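Local coordinates for cytochrome P450 monooxygenase (Rhodococcus sp. ECU0066, PDB 6KBH), which probably acts as a self-sufficient monooxygenase, carrying a heme P450 unit, an FMN-binding reductase unit and a [2Fe-2S] ferredoxin-like unit on one chain, at residues Met253-Gly256 and Ile257-Gln260; Thr719-Gln722 and Ala723-Ala727. One frame throughout, in Å; residues are numbered along the deposited sequence.

Contact 1: residues Met253-Gly256 and Ile257-Gln260; sequences MPFG and IRVQ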
ATOM      1  N   MET A 253      12.900 -11.764  17.305  1.00 85.00           N
ATOM      2  CA  MET A 253      13.883 -11.855  18.383  1.00 94.16           C
ATOM      3  C   MET A 253      15.141 -12.616  17.979  1.00 98.97           C
ATOM      4  O   MET A 253      16.246 -12.115  18.251  1.00 98.90           O
ATOM      5  CB  MET A 253      13.229 -12.468  19.627  1.00 97.32           C
ATOM      6  CG  MET A 253      12.084 -11.643  20.184  1.00 87.16           C
ATOM      7  SD  MET A 253      12.571  -9.932  20.441  1.00 86.59           S
ATOM      8  CE  MET A 253      13.883 -10.140  21.640  1.00 87.61           C
ATOM      9  N   PRO A 254      15.069 -13.804  17.358  1.00 96.23           N
ATOM     10  CA  PRO A 254      16.314 -14.430  16.878  1.00 91.43           C
ATOM     11  C   PRO A 254      17.043 -13.579  15.857  1.00 97.50           C
ATOM     12  O   PRO A 254      18.275 -13.508  15.875  1.00100.16           O
ATOM     13  CB  PRO A 254      15.834 -15.761  16.283  1.00 99.40           C
ATOM     14  CG  PRO A 254      14.384 -15.570  16.025  1.00 94.55           C
ATOM     15  CD  PRO A 254      13.905 -14.673  17.111  1.00 93.63           C
ATOM     16  N   PHE A 255      16.306 -12.920  14.960  1.00 99.65           N
ATOM     17  CA  PHE A 255      16.916 -11.911  14.096  1.00 96.41           C
ATOM     18  C   PHE A 255      17.604 -10.830  14.922  1.00 94.69           C
ATOM     19  O   PHE A 255      18.685 -10.356  14.553  1.00 94.98           O
ATOM     20  CB  PHE A 255      15.846 -11.325  13.172  1.00 92.71           C
ATOM     21  CG  PHE A 255      16.352 -10.326  12.152  1.00 94.11           C
ATOM     22  CD1 PHE A 255      16.866  -9.091  12.525  1.00 90.12           C
ATOM     23  CD2 PHE A 255      16.273 -10.624  10.799  1.00 93.02           C
ATOM     24  CE1 PHE A 255      17.312  -8.191  11.574  1.00 93.84           C
ATOM     25  CE2 PHE A 255      16.715  -9.720   9.843  1.00 90.46           C
ATOM     26  CZ  PHE A 255      17.233  -8.507  10.233  1.00 86.33           C
ATOM     27  N   GLY A 256      17.008 -10.447  16.052  1.00 90.75           N
ATOM     28  CA  GLY A 256      17.637  -9.457  16.907  1.00 91.01           C
ATOM     29  C   GLY A 256      18.917  -9.948  17.552  1.00 95.28           C
ATOM     30  O   GLY A 256      19.805  -9.151  17.863  1.00 94.47           O
ATOM     31  N   ILE A 257      19.032 -11.260  17.775  1.00 98.80           N
ATOM     32  CA  ILE A 257      20.225 -11.791  18.425  1.00 97.91           C
ATOM     33  C   ILE A 257      21.428 -11.709  17.493  1.00 99.28           C
ATOM     34  O   ILE A 257      22.545 -11.411  17.928  1.00 97.39           O
ATOM     35  CB  ILE A 257      19.980 -13.232  18.903  1.00101.22           C
ATOM     36  CG1 ILE A 257      18.733 -13.294  19.785  1.00102.58           C
ATOM     37  CG2 ILE A 257      21.187 -13.749  19.664  1.00106.33           C
ATOM     38  CD1 ILE A 257      18.234 -14.696  20.026  1.00110.04           C
ATOM     39  N   ARG A 258      21.220 -11.965  16.197  1.00 91.09           N
ATOM     40  CA  ARG A 258      22.338 -11.945  15.260  1.00 91.26           C
ATOM     41  C   ARG A 258      22.878 -10.539  15.053  1.00100.83           C
ATOM     42  O   ARG A 258      24.085 -10.370  14.844  1.00102.12           O
ATOM     43  CB  ARG A 258      21.914 -12.557  13.927  1.00 98.80           C
ATOM     44  CG  ARG A 258      20.942 -13.698  14.093  1.00104.98           C
ATOM     45  CD  ARG A 258      20.621 -14.381  12.779  1.00 92.28           C
ATOM     46  NE  ARG A 258      19.565 -15.366  12.978  1.00106.12           N
ATOM     47  CZ  ARG A 258      18.337 -15.251  12.485  1.00103.91           C
ATOM     48  NH1 ARG A 258      18.017 -14.200  11.746  1.00107.32           N
ATOM     49  NH2 ARG A 258      17.432 -16.187  12.729  1.00107.98           N
ATOM     50  N   VAL A 259      22.013  -9.524  15.105  1.00 96.52           N
ATOM     51  CA  VAL A 259      22.502  -8.158  14.979  1.00 91.90           C
ATOM     52  C   VAL A 259      23.283  -7.758  16.225  1.00101.15           C
ATOM     53  O   VAL A 259      24.168  -6.895  16.162  1.00 94.11           O
ATOM     54  CB  VAL A 259      21.342  -7.185  14.687  1.00 93.40           C
ATOM     55  CG1 VAL A 259      20.407  -7.769  13.640  1.00 91.13           C
ATOM     56  CG2 VAL A 259      20.577  -6.851  15.952  1.00103.83           C
ATOM     57  N   GLN A 260      22.987  -8.385  17.369  1.00106.21           N
ATOM     58  CA  GLN A 260      23.771  -8.137  18.574  1.00100.68           C
ATOM     59  C   GLN A 260      25.214  -8.583  18.384  1.00 99.73           C
ATOM     60  O   GLN A 260      26.151  -7.865  18.746  1.00 99.30           O
ATOM     61  CB  GLN A 260      23.144  -8.848  19.774  1.00 94.57           C
ATOM     62  CG  GLN A 260      23.760  -8.445  21.103  1.00 91.86           C
ATOM     63  CD  GLN A 260      23.171  -9.197  22.278  1.00 96.98           C
ATOM     64  OE1 GLN A 260      22.440 -10.171  22.105  1.00 97.83           O
ATOM     65  NE2 GLN A 260      23.488  -8.745  23.485  1.00 95.40           N
TER
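Phe255 and Val259, one helical turn apart, touch obliquely, ring atom CE1 of Phe255 lying 3.7 Å from CG1 of Val259. The ring leaves the helix with CG anti to the backbone N (chi1 -176°); in Val259, CG1 is anti to the carbonyl carbon (chi1 -44°), which makes this methyl the branch that points back at the Phe255 turn, where it also lies against Phe255 O. On the other flank of Phe255, the side chain of Arg258, extended from CG to NE, runs back along the helix. One face of its guanidinium covers the peptide that follows Pro254, with NH1 3.5 Å from Phe255 CA and NH2 3.9 Å from Pro254 CB; the guanidinium and ring planes are 65° apart. Helix 252-262, between helices 219-242 and 269-281, is consistent with helix H of the P450 fold, with 269-281 beginning helix I. Ile257 N is shared by two carbonyls, through a bent bond to Met253 O (3.0 Å) and a weak one to Pro254 O; the backbone bonds donated by Arg258, Val259 and Gln260 are weak too. Farther out, Arg258 NH2 bonds weakly to Pro247 O, Phe255 rests on Glu142 and Pro143, and Met253 and Ile257 pack on Leu272.

Contact 2: residues Thr719-Gln722 and Ala723-Ala727; sequences TVLQ and ALRAA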
ATOM      1  N   THR A 719      18.813  -1.195  -6.391  1.00101.73           N
ATOM      2  CA  THR A 719      17.927  -0.262  -7.066  1.00 99.48           C
ATOM      3  C   THR A 719      17.310   0.700  -6.055  1.00 93.47           C
ATOM      4  O   THR A 719      17.243   0.421  -4.854  1.00 93.88           O
ATOM      5  CB  THR A 719      16.821  -1.007  -7.815  1.00100.82           C
ATOM      6  OG1 THR A 719      15.869  -1.524  -6.874  1.00 86.06           O
ATOM      7  CG2 THR A 719      17.405  -2.157  -8.624  1.00104.30           C
ATOM      8  N   VAL A 720      16.870   1.858  -6.554  1.00 92.64           N
ATOM      9  CA  VAL A 720      16.130   2.791  -5.707  1.00 92.87           C
ATOM     10  C   VAL A 720      14.911   2.100  -5.110  1.00 88.71           C
ATOM     11  O   VAL A 720      14.588   2.281  -3.928  1.00 84.41           O
ATOM     12  CB  VAL A 720      15.740   4.048  -6.509  1.00 90.16           C
ATOM     13  CG1 VAL A 720      14.552   4.754  -5.869  1.00 87.61           C
ATOM     14  CG2 VAL A 720      16.923   4.996  -6.624  1.00 95.37           C
ATOM     15  N   LEU A 721      14.238   1.271  -5.911  1.00 93.16           N
ATOM     16  CA  LEU A 721      13.060   0.553  -5.435  1.00 90.89           C
ATOM     17  C   LEU A 721      13.399  -0.369  -4.273  1.00 91.75           C
ATOM     18  O   LEU A 721      12.666  -0.418  -3.281  1.00 95.79           O
ATOM     19  CB  LEU A 721      12.440  -0.236  -6.586  1.00 90.36           C
ATOM     20  CG  LEU A 721      11.279  -1.178  -6.278  1.00 91.42           C
ATOM     21  CD1 LEU A 721      10.085  -0.405  -5.741  1.00 94.42           C
ATOM     22  CD2 LEU A 721      10.909  -1.938  -7.537  1.00 90.31           C
ATOM     23  N   GLN A 722      14.509  -1.103  -4.377  1.00 88.72           N
ATOM     24  CA  GLN A 722      14.882  -2.031  -3.315  1.00 89.89           C
ATOM     25  C   GLN A 722      15.149  -1.294  -2.008  1.00 85.45           C
ATOM     26  O   GLN A 722      14.786  -1.776  -0.929  1.00 87.66           O
ATOM     27  CB  GLN A 722      16.102  -2.845  -3.744  1.00 94.24           C
ATOM     28  CG  GLN A 722      15.756  -4.008  -4.662  1.00 94.37           C
ATOM     29  CD  GLN A 722      16.913  -4.436  -5.544  1.00102.00           C
ATOM     30  OE1 GLN A 722      17.930  -3.748  -5.636  1.00 99.67           O
ATOM     31  NE2 GLN A 722      16.758  -5.576  -6.206  1.00103.50           N
ATOM     32  N   ALA A 723      15.771  -0.118  -2.086  1.00 80.76           N
ATOM     33  CA  ALA A 723      16.054   0.646  -0.876  1.00 87.19           C
ATOM     34  C   ALA A 723      14.772   1.158  -0.228  1.00 94.18           C
ATOM     35  O   ALA A 723      14.673   1.213   1.004  1.00 92.42           O
ATOM     36  CB  ALA A 723      16.995   1.801  -1.201  1.00 86.95           C
ATOM     37  N   LEU A 724      13.781   1.539  -1.039  1.00 89.94           N
ATOM     38  CA  LEU A 724      12.521   2.027  -0.488  1.00 89.56           C
ATOM     39  C   LEU A 724      11.784   0.921   0.257  1.00 90.34           C
ATOM     40  O   LEU A 724      11.309   1.127   1.380  1.00 91.44           O
ATOM     41  CB  LEU A 724      11.645   2.609  -1.599  1.00 82.69           C
ATOM     42  CG  LEU A 724      12.139   3.893  -2.272  1.00 81.57           C
ATOM     43  CD1 LEU A 724      11.218   4.274  -3.407  1.00 82.28           C
ATOM     44  CD2 LEU A 724      12.246   5.037  -1.278  1.00 86.27           C
ATOM     45  N   ARG A 725      11.678  -0.266  -0.351  1.00 88.69           N
ATOM     46  CA  ARG A 725      11.051  -1.389   0.337  1.00 92.09           C
ATOM     47  C   ARG A 725      11.890  -1.885   1.507  1.00 90.59           C
ATOM     48  O   ARG A 725      11.348  -2.533   2.408  1.00 89.76           O
ATOM     49  CB  ARG A 725      10.781  -2.537  -0.635  1.00 80.00           C
ATOM     50  CG  ARG A 725      10.409  -2.089  -2.029  1.00 82.13           C
ATOM     51  CD  ARG A 725       9.756  -3.212  -2.808  1.00 92.46           C
ATOM     52  NE  ARG A 725       8.316  -3.267  -2.576  1.00 93.66           N
ATOM     53  CZ  ARG A 725       7.409  -3.364  -3.542  1.00 94.35           C
ATOM     54  NH1 ARG A 725       7.794  -3.420  -4.811  1.00 92.03           N
ATOM     55  NH2 ARG A 725       6.118  -3.406  -3.242  1.00 85.44           N
ATOM     56  N   ALA A 726      13.194  -1.592   1.516  1.00 89.20           N
ATOM     57  CA  ALA A 726      14.016  -1.915   2.677  1.00 88.34           C
ATOM     58  C   ALA A 726      13.700  -0.996   3.854  1.00 91.71           C
ATOM     59  O   ALA A 726      13.839  -1.404   5.011  1.00 89.68           O
ATOM     60  CB  ALA A 726      15.496  -1.829   2.315  1.00 78.16           C
ATOM     61  N   ALA A 727      13.283   0.239   3.580  1.00 84.14           N
ATOM     62  CA  ALA A 727      12.756   1.129   4.597  1.00 79.35           C
ATOM     63  C   ALA A 727      11.264   0.931   4.813  1.00 85.64           C
ATOM     64  O   ALA A 727      10.636   1.713   5.531  1.00 76.94           O
ATOM     65  CB  ALA A 727      13.038   2.587   4.224  1.00 78.38           C
TER
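Val720 and Leu724 supply the apolar pairing along this short helix; their branches run alongside each other off the same side of it, with Val720 CG1 4.2 Å from Leu724 CD1. Leu721 and Arg725 pair in the same manner one residue on. Here a methyl meets a charged group: Leu721 CD1 stands 3.9 Å from Arg725 NH1 and also borders CD of the arginine. The bend at chi3 (87°) turns the guanidinium away from the line of the aliphatic stem, and NH1 then makes a weak hydrogen bond to Ser733 OG. With an alanine in place of Arg725, Leu721 CD1 would probably lose its cover on this flank and Ser733 its bond from the guanidinium.

The polar contacts at the start of the helix form a capping box. Thr719, the N-cap, accepts from Gln722 N through OG1 (2.9 Å), and Gln722 returns the bond through OE1, which takes the hydrogen of Thr719 N at 2.8 Å. That return bond is nearly straight at the hydrogen (167°), although the donor is tilted from the amide plane. Helix 720-726 packs on the hairpin of strands 701-705 and 710-714, the beta-grasp arrangement of 2Fe-2S ferredoxins: Ala723 touches Val712 and Val714, and Leu724 touches Leu705. Val720, Leu721 and Leu724 also touch Thr772, next to the cluster ligand Cys773.

Backbone hydrogen bonds carry the helix onward. Arg725 N donates to Leu721 O at 3.1 Å, almost in line at 173°, and Ala726 N to Gln722 O at 2.9 Å.

How the contacts relate
Contact 1 and contact 2 lie in different parts of the chain: contact 1 is a run of helix 252-262 in the P450 part, and contact 2 is helix 720-726 of the ferredoxin-like part with its N-cap and the residue that follows it. Their centres lie 22 Å apart and their nearest atoms about 9 Å apart, with no direct touch. Each stands near a cofactor of its own domain. In contact 1 the side chain of Met253 is about 9 Å from the heme; in contact 2 that of Leu721 is about 6 Å from the [2Fe-2S] cluster and about 4 Å from the side chain of Cys773, a cluster ligand. The two helices therefore lie near redox centres that probably exchange electrons.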